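Local coordinates for protein tRNA-splicing ligase RtcB (Thermus thermophilus, PDB 2EPG) that probably joins RNA ends, sealing 2',3'-cyclic phosphate or 3'-phosphate termini to 5'-hydroxyl ends in a GTP-dependent, manganese-requiring reaction, at residues D177-I181 / P371-R375; I245-R250 / N307-A312. One frame throughout, in Å; residues are numbered along the deposited sequence.

Contact 1 (D177-I181 / P371-R375); sequences DVRFI and PEEYR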
loop_
_atom_site.group_PDB
_atom_site.type_symbol
_atom_site.label_atom_id
_atom_site.label_comp_id
_atom_site.label_asym_id
_atom_site.label_seq_id
_atom_site.Cartn_x
_atom_site.Cartn_y
_atom_site.Cartn_z
ATOM N N ASP A 177 -2.310 10.960 -15.264
ATOM C CA ASP A 177 -2.134 9.815 -14.365
ATOM C C ASP A 177 -1.440 10.138 -13.051
ATOM O O ASP A 177 -1.874 9.704 -11.993
ATOM C CB ASP A 177 -1.362 8.690 -15.060
ATOM C CG ASP A 177 -2.182 7.987 -16.113
ATOM O OD1 ASP A 177 -1.619 7.155 -16.841
ATOM O OD2 ASP A 177 -3.395 8.253 -16.218
ATOM N N VAL A 178 -0.366 10.914 -13.137
ATOM C CA VAL A 178 0.449 11.278 -11.994
ATOM C C VAL A 178 -0.275 11.995 -10.868
ATOM O O VAL A 178 0.103 11.838 -9.710
ATOM C CB VAL A 178 1.660 12.142 -12.455
ATOM C CG1 VAL A 178 2.403 12.702 -11.251
ATOM C CG2 VAL A 178 2.604 11.287 -13.301
ATOM N N ARG A 179 -1.291 12.787 -11.217
ATOM C CA ARG A 179 -2.079 13.551 -10.246
ATOM C C ARG A 179 -2.788 12.659 -9.243
ATOM O O ARG A 179 -3.083 13.083 -8.128
ATOM C CB ARG A 179 -3.161 14.378 -10.950
ATOM C CG ARG A 179 -2.668 15.410 -11.955
ATOM C CD ARG A 179 -3.009 16.823 -11.482
ATOM N NE ARG A 179 -4.390 16.895 -10.992
ATOM C CZ ARG A 179 -4.869 17.894 -10.260
ATOM N NH1 ARG A 179 -6.128 17.879 -9.852
ATOM N NH2 ARG A 179 -4.084 18.908 -9.938
ATOM N N PHE A 180 -3.067 11.423 -9.632
ATOM C CA PHE A 180 -3.788 10.518 -8.743
ATOM C C PHE A 180 -2.974 9.382 -8.135
ATOM O O PHE A 180 -3.486 8.310 -7.793
ATOM C CB PHE A 180 -5.022 10.014 -9.481
ATOM C CG PHE A 180 -5.852 11.138 -10.033
ATOM C CD1 PHE A 180 -5.672 11.580 -11.341
ATOM C CD2 PHE A 180 -6.738 11.828 -9.211
ATOM C CE1 PHE A 180 -6.360 12.698 -11.825
ATOM C CE2 PHE A 180 -7.432 12.945 -9.682
ATOM C CZ PHE A 180 -7.243 13.380 -10.992
ATOM N N ILE A 181 -1.684 9.635 -8.002
ATOM C CA ILE A 181 -0.800 8.681 -7.371
ATOM C C ILE A 181 -0.368 9.374 -6.096
ATOM O O ILE A 181 -0.141 10.589 -6.098
ATOM C CB ILE A 181 0.469 8.417 -8.200
ATOM C CG1 ILE A 181 0.096 7.953 -9.609
ATOM C CG2 ILE A 181 1.329 7.361 -7.494
ATOM C CD1 ILE A 181 1.308 7.827 -10.532
ATOM N N PRO A 371 -5.622 15.280 -4.023
ATOM C CA PRO A 371 -6.051 15.936 -5.260
ATOM C C PRO A 371 -7.303 16.765 -5.006
ATOM O O PRO A 371 -8.231 16.320 -4.321
ATOM C CB PRO A 371 -6.317 14.764 -6.196
ATOM C CG PRO A 371 -5.302 13.773 -5.770
ATOM C CD PRO A 371 -5.347 13.854 -4.254
ATOM N N GLU A 372 -7.318 17.967 -5.573
ATOM C CA GLU A 372 -8.423 18.903 -5.427
ATOM C C GLU A 372 -9.768 18.258 -5.717
ATOM O O GLU A 372 -10.770 18.562 -5.063
ATOM C CB GLU A 372 -8.210 20.082 -6.376
ATOM C CG GLU A 372 -9.077 21.271 -6.089
ATOM C CD GLU A 372 -8.764 22.437 -7.008
ATOM O OE1 GLU A 372 -7.556 22.693 -7.259
ATOM O OE2 GLU A 372 -9.725 23.100 -7.465
ATOM N N GLU A 373 -9.788 17.375 -6.708
ATOM C CA GLU A 373 -11.016 16.691 -7.094
ATOM C C GLU A 373 -11.631 15.921 -5.930
ATOM O O GLU A 373 -12.850 15.727 -5.871
ATOM C CB GLU A 373 -10.747 15.679 -8.220
ATOM C CG GLU A 373 -10.405 16.248 -9.586
ATOM C CD GLU A 373 -8.938 16.605 -9.754
ATOM O OE1 GLU A 373 -8.493 16.703 -10.921
ATOM O OE2 GLU A 373 -8.233 16.798 -8.740
ATOM N N TYR A 374 -10.774 15.478 -5.018
ATOM C CA TYR A 374 -11.180 14.659 -3.877
ATOM C C TYR A 374 -11.062 15.354 -2.532
ATOM O O TYR A 374 -11.492 14.806 -1.522
ATOM C CB TYR A 374 -10.274 13.426 -3.794
ATOM C CG TYR A 374 -10.124 12.620 -5.069
ATOM C CD1 TYR A 374 -8.991 11.827 -5.273
ATOM C CD2 TYR A 374 -11.142 12.577 -6.024
ATOM C CE1 TYR A 374 -8.879 11.007 -6.380
ATOM C CE2 TYR A 374 -11.041 11.756 -7.145
ATOM C CZ TYR A 374 -9.905 10.970 -7.310
ATOM O OH TYR A 374 -9.803 10.127 -8.379
ATOM N N ARG A 375 -10.451 16.532 -2.527
ATOM C CA ARG A 375 -10.172 17.254 -1.305
ATOM C C ARG A 375 -11.347 17.455 -0.357
ATOM O O ARG A 375 -11.166 17.437 0.860
ATOM C CB ARG A 375 -9.491 18.591 -1.639
ATOM C CG ARG A 375 -8.801 19.247 -0.435
ATOM C CD ARG A 375 -7.842 20.354 -0.860
ATOM N NE ARG A 375 -6.805 19.856 -1.770
ATOM C CZ ARG A 375 -6.155 20.605 -2.661
ATOM N NH1 ARG A 375 -5.231 20.059 -3.443
ATOM N NH2 ARG A 375 -6.427 21.897 -2.782
HETATM O O HOH W 1 -5.175 19.814 -6.916
#
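R179 and E373 form the charged link between the two loops: NH1 of R179 lies 2.6 Å from OE2 of E373 and 2.8 Å from its OE1, so a single guanidinium nitrogen serves both carboxylate oxygens. Bends at chi2 of E373 and at chi2 and chi3 of R179 bring these groups together, the side chains crossing near a right angle. The carboxylate meets the guanidinium at its edge, but the two planes are 57° apart, and the NH1 to OE1 hydrogen bond is weak, with an N-H...O angle of 142°. The other terminal nitrogen, NH2 of R179, makes a weak bond to a water, which also accepts the backbone N-H of E372, 3.1 Å from N.

Next to the charged pair, CB of R179 stands 3.6 Å above one face of the F180 ring, displaced toward its margin. OE1 of E373 comes to the ring edge at CZ, 3.6 Å away. CD2 of F180 approaches CE1 of Y374 at 3.6 Å; with ring planes at 52°, the pair is oblique. P371 packs on R179 and F180: its CG lies 3.3 Å from O of R179, and its CB meets CE2 of F180 at 4.1 Å. The hydroxyl of Y374 is hydrogen-bonded to the carbonyl of L334, while the backbone N of Y374 bonds to O of P371 within its own turn.

F180 also touches V333 on strand 332-347, and F234 packs edge-to-face with Y374. The contact thus joins the loop between helices 164-169 and 197-203 to the loop between strands 360-361 and 380-383, against strand 332-347.

Contact 2 (I245-R250 / N307-A312); sequences IHTGSR and NRQLIA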
loop_
_atom_site.group_PDB
_atom_site.type_symbol
_atom_site.label_atom_id
_atom_site.label_comp_id
_atom_site.label_asym_id
_atom_site.label_seq_id
_atom_site.Cartn_x
_atom_site.Cartn_y
_atom_site.Cartn_z
ATOM N N ILE A 245 -4.873 -3.176 -9.603
ATOM C CA ILE A 245 -3.511 -3.697 -9.781
ATOM C C ILE A 245 -2.810 -3.748 -8.417
ATOM O O ILE A 245 -2.664 -2.730 -7.740
ATOM C CB ILE A 245 -2.698 -2.776 -10.717
ATOM C CG1 ILE A 245 -3.392 -2.678 -12.080
ATOM C CG2 ILE A 245 -1.276 -3.306 -10.867
ATOM C CD1 ILE A 245 -2.920 -1.475 -12.939
ATOM N N HIS A 246 -2.376 -4.942 -8.035
ATOM C CA HIS A 246 -1.722 -5.177 -6.757
ATOM C C HIS A 246 -0.337 -5.743 -7.001
ATOM O O HIS A 246 -0.201 -6.891 -7.443
ATOM C CB HIS A 246 -2.530 -6.186 -5.944
ATOM C CG HIS A 246 -2.139 -6.257 -4.500
ATOM N ND1 HIS A 246 -0.831 -6.161 -4.074
ATOM C CD2 HIS A 246 -2.884 -6.434 -3.384
ATOM C CE1 HIS A 246 -0.789 -6.271 -2.758
ATOM N NE2 HIS A 246 -2.021 -6.437 -2.315
ATOM N N THR A 247 0.682 -4.930 -6.732
ATOM C CA THR A 247 2.061 -5.343 -6.898
ATOM C C THR A 247 3.004 -4.281 -6.319
ATOM O O THR A 247 2.566 -3.168 -5.958
ATOM C CB THR A 247 2.406 -5.613 -8.381
ATOM O OG1 THR A 247 3.726 -6.162 -8.457
ATOM C CG2 THR A 247 2.342 -4.320 -9.205
ATOM N N GLY A 248 4.290 -4.625 -6.225
ATOM C CA GLY A 248 5.254 -3.710 -5.640
ATOM C C GLY A 248 6.575 -3.486 -6.350
ATOM O O GLY A 248 6.618 -3.353 -7.577
ATOM N N SER A 249 7.654 -3.415 -5.569
ATOM C CA SER A 249 8.987 -3.173 -6.122
ATOM C C SER A 249 9.671 -4.462 -6.581
ATOM O O SER A 249 10.840 -4.457 -6.976
ATOM C CB SER A 249 9.864 -2.421 -5.109
ATOM O OG SER A 249 9.862 -3.047 -3.835
ATOM N N ARG A 250 8.925 -5.559 -6.538
ATOM C CA ARG A 250 9.426 -6.847 -6.981
ATOM C C ARG A 250 10.721 -7.280 -6.272
ATOM O O ARG A 250 10.829 -7.178 -5.051
ATOM C CB ARG A 250 9.602 -6.783 -8.493
ATOM C CG ARG A 250 8.330 -6.328 -9.194
ATOM C CD ARG A 250 7.268 -7.438 -9.316
ATOM N NE ARG A 250 7.544 -8.326 -10.449
ATOM C CZ ARG A 250 8.154 -9.507 -10.356
ATOM N NH1 ARG A 250 8.374 -10.227 -11.452
ATOM N NH2 ARG A 250 8.511 -9.986 -9.167
ATOM N N ASN A 307 6.293 0.595 -11.866
ATOM C CA ASN A 307 5.832 -0.728 -12.240
ATOM C C ASN A 307 4.306 -0.751 -12.401
ATOM O O ASN A 307 3.780 -1.340 -13.353
ATOM C CB ASN A 307 6.261 -1.749 -11.179
ATOM C CG ASN A 307 5.933 -3.165 -11.586
ATOM O OD1 ASN A 307 6.161 -3.548 -12.729
ATOM N ND2 ASN A 307 5.406 -3.955 -10.657
ATOM N N ARG A 308 3.594 -0.132 -11.459
ATOM C CA ARG A 308 2.140 -0.110 -11.542
ATOM C C ARG A 308 1.715 0.788 -12.707
ATOM O O ARG A 308 0.743 0.494 -13.405
ATOM C CB ARG A 308 1.531 0.373 -10.216
ATOM C CG ARG A 308 1.693 -0.643 -9.072
ATOM C CD ARG A 308 0.751 -0.371 -7.890
ATOM N NE ARG A 308 1.093 0.822 -7.114
ATOM C CZ ARG A 308 1.898 0.836 -6.056
ATOM N NH1 ARG A 308 2.132 1.972 -5.425
ATOM N NH2 ARG A 308 2.477 -0.281 -5.626
ATOM N N GLN A 309 2.444 1.878 -12.921
ATOM C CA GLN A 309 2.127 2.771 -14.014
ATOM C C GLN A 309 2.253 2.010 -15.337
ATOM O O GLN A 309 1.381 2.126 -16.200
ATOM C CB GLN A 309 3.072 3.981 -14.015
ATOM C CG GLN A 309 2.869 4.930 -15.200
ATOM C CD GLN A 309 1.479 5.595 -15.212
ATOM O OE1 GLN A 309 0.995 6.073 -14.184
ATOM N NE2 GLN A 309 0.853 5.640 -16.379
ATOM N N LEU A 310 3.313 1.208 -15.480
ATOM C CA LEU A 310 3.534 0.452 -16.717
ATOM C C LEU A 310 2.430 -0.558 -16.926
ATOM O O LEU A 310 1.913 -0.711 -18.024
ATOM C CB LEU A 310 4.882 -0.299 -16.694
ATOM C CG LEU A 310 5.816 -0.168 -17.913
ATOM C CD1 LEU A 310 6.822 -1.330 -17.936
ATOM C CD2 LEU A 310 5.020 -0.132 -19.212
ATOM N N ILE A 311 2.074 -1.267 -15.865
ATOM C CA ILE A 311 1.017 -2.262 -15.965
ATOM C C ILE A 311 -0.288 -1.597 -16.394
ATOM O O ILE A 311 -1.023 -2.132 -17.220
ATOM C CB ILE A 311 0.834 -3.001 -14.622
ATOM C CG1 ILE A 311 2.098 -3.823 -14.321
ATOM C CG2 ILE A 311 -0.388 -3.936 -14.688
ATOM C CD1 ILE A 311 2.139 -4.445 -12.937
ATOM N N ALA A 312 -0.564 -0.420 -15.847
ATOM C CA ALA A 312 -1.785 0.297 -16.200
ATOM C C ALA A 312 -1.777 0.618 -17.692
ATOM O O ALA A 312 -2.815 0.545 -18.352
ATOM C CB ALA A 312 -1.904 1.584 -15.380
#
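R308 reaches from its helix to the carbonyl of T247 at the end of the strand, with NH2 2.9 Å from O. The acceptor lies 5° out of the guanidinium plane and the donor lies in the carbonyl plane; the N-H...O angle of 143° shows that the bond is nevertheless bent. The chain of R308 is extended at chi2 and bends at chi3, which turns the guanidinium toward this oxygen. The same NH2 also bonds to the carbonyl of N108, and NH1 makes a salt bridge to D336, so three partners fix the group's rotation in a buried setting. One residue back on the helix, ND2 of N307 gives a weak bond to O of G248, 3.4 Å away. Its amide is held more firmly from outside, OD1 receiving the N-H of G208 and ND2 also bonding to the carbonyl of T209.

This is a helix packed against a strand: the segment axes approach to 9.3 Å, with their N-to-C directions 145° apart. Strand 240-247 pairs antiparallel with 110-119 and 216-225, and long helix 288-321 covers one side of it. H246, whose CB points away from the helix, is a predicted ligand of the second manganese, consistent with packing on one side of the strand and metal binding on the other.

Further out, the methyl CG2 of T247 fits among N307, R308 and I311, 3.7 Å from CG of R308 and equally far from CD1 of I311. The OG1 of T247 is engaged by the carbonyl of L210. At the other end of the segment, CD1 of I245 packs 3.9 Å from CG2 of I311 and 4.0 Å from CB of A312.

The centres of the two contacts lie 18 Å apart, yet their segments meet directly: OD1 of D177 in contact 1 is 2.9 Å from NE2 of Q309 in contact 2, a probable hydrogen bond, and I181 packs on the same glutamine. Along the chain the order is 177-181, 245-250, 307-312, 371-375, so both segments of contact 2 fall between those of contact 1. Helix 288-321 and strand 332-347 serve both: D336 on that strand pairs with R308 and touches I181. Contact 1 is the partly buried, outer one, away from the annotated sites, whereas contact 2 is buried and adjoins the predicted manganese and GMP sites.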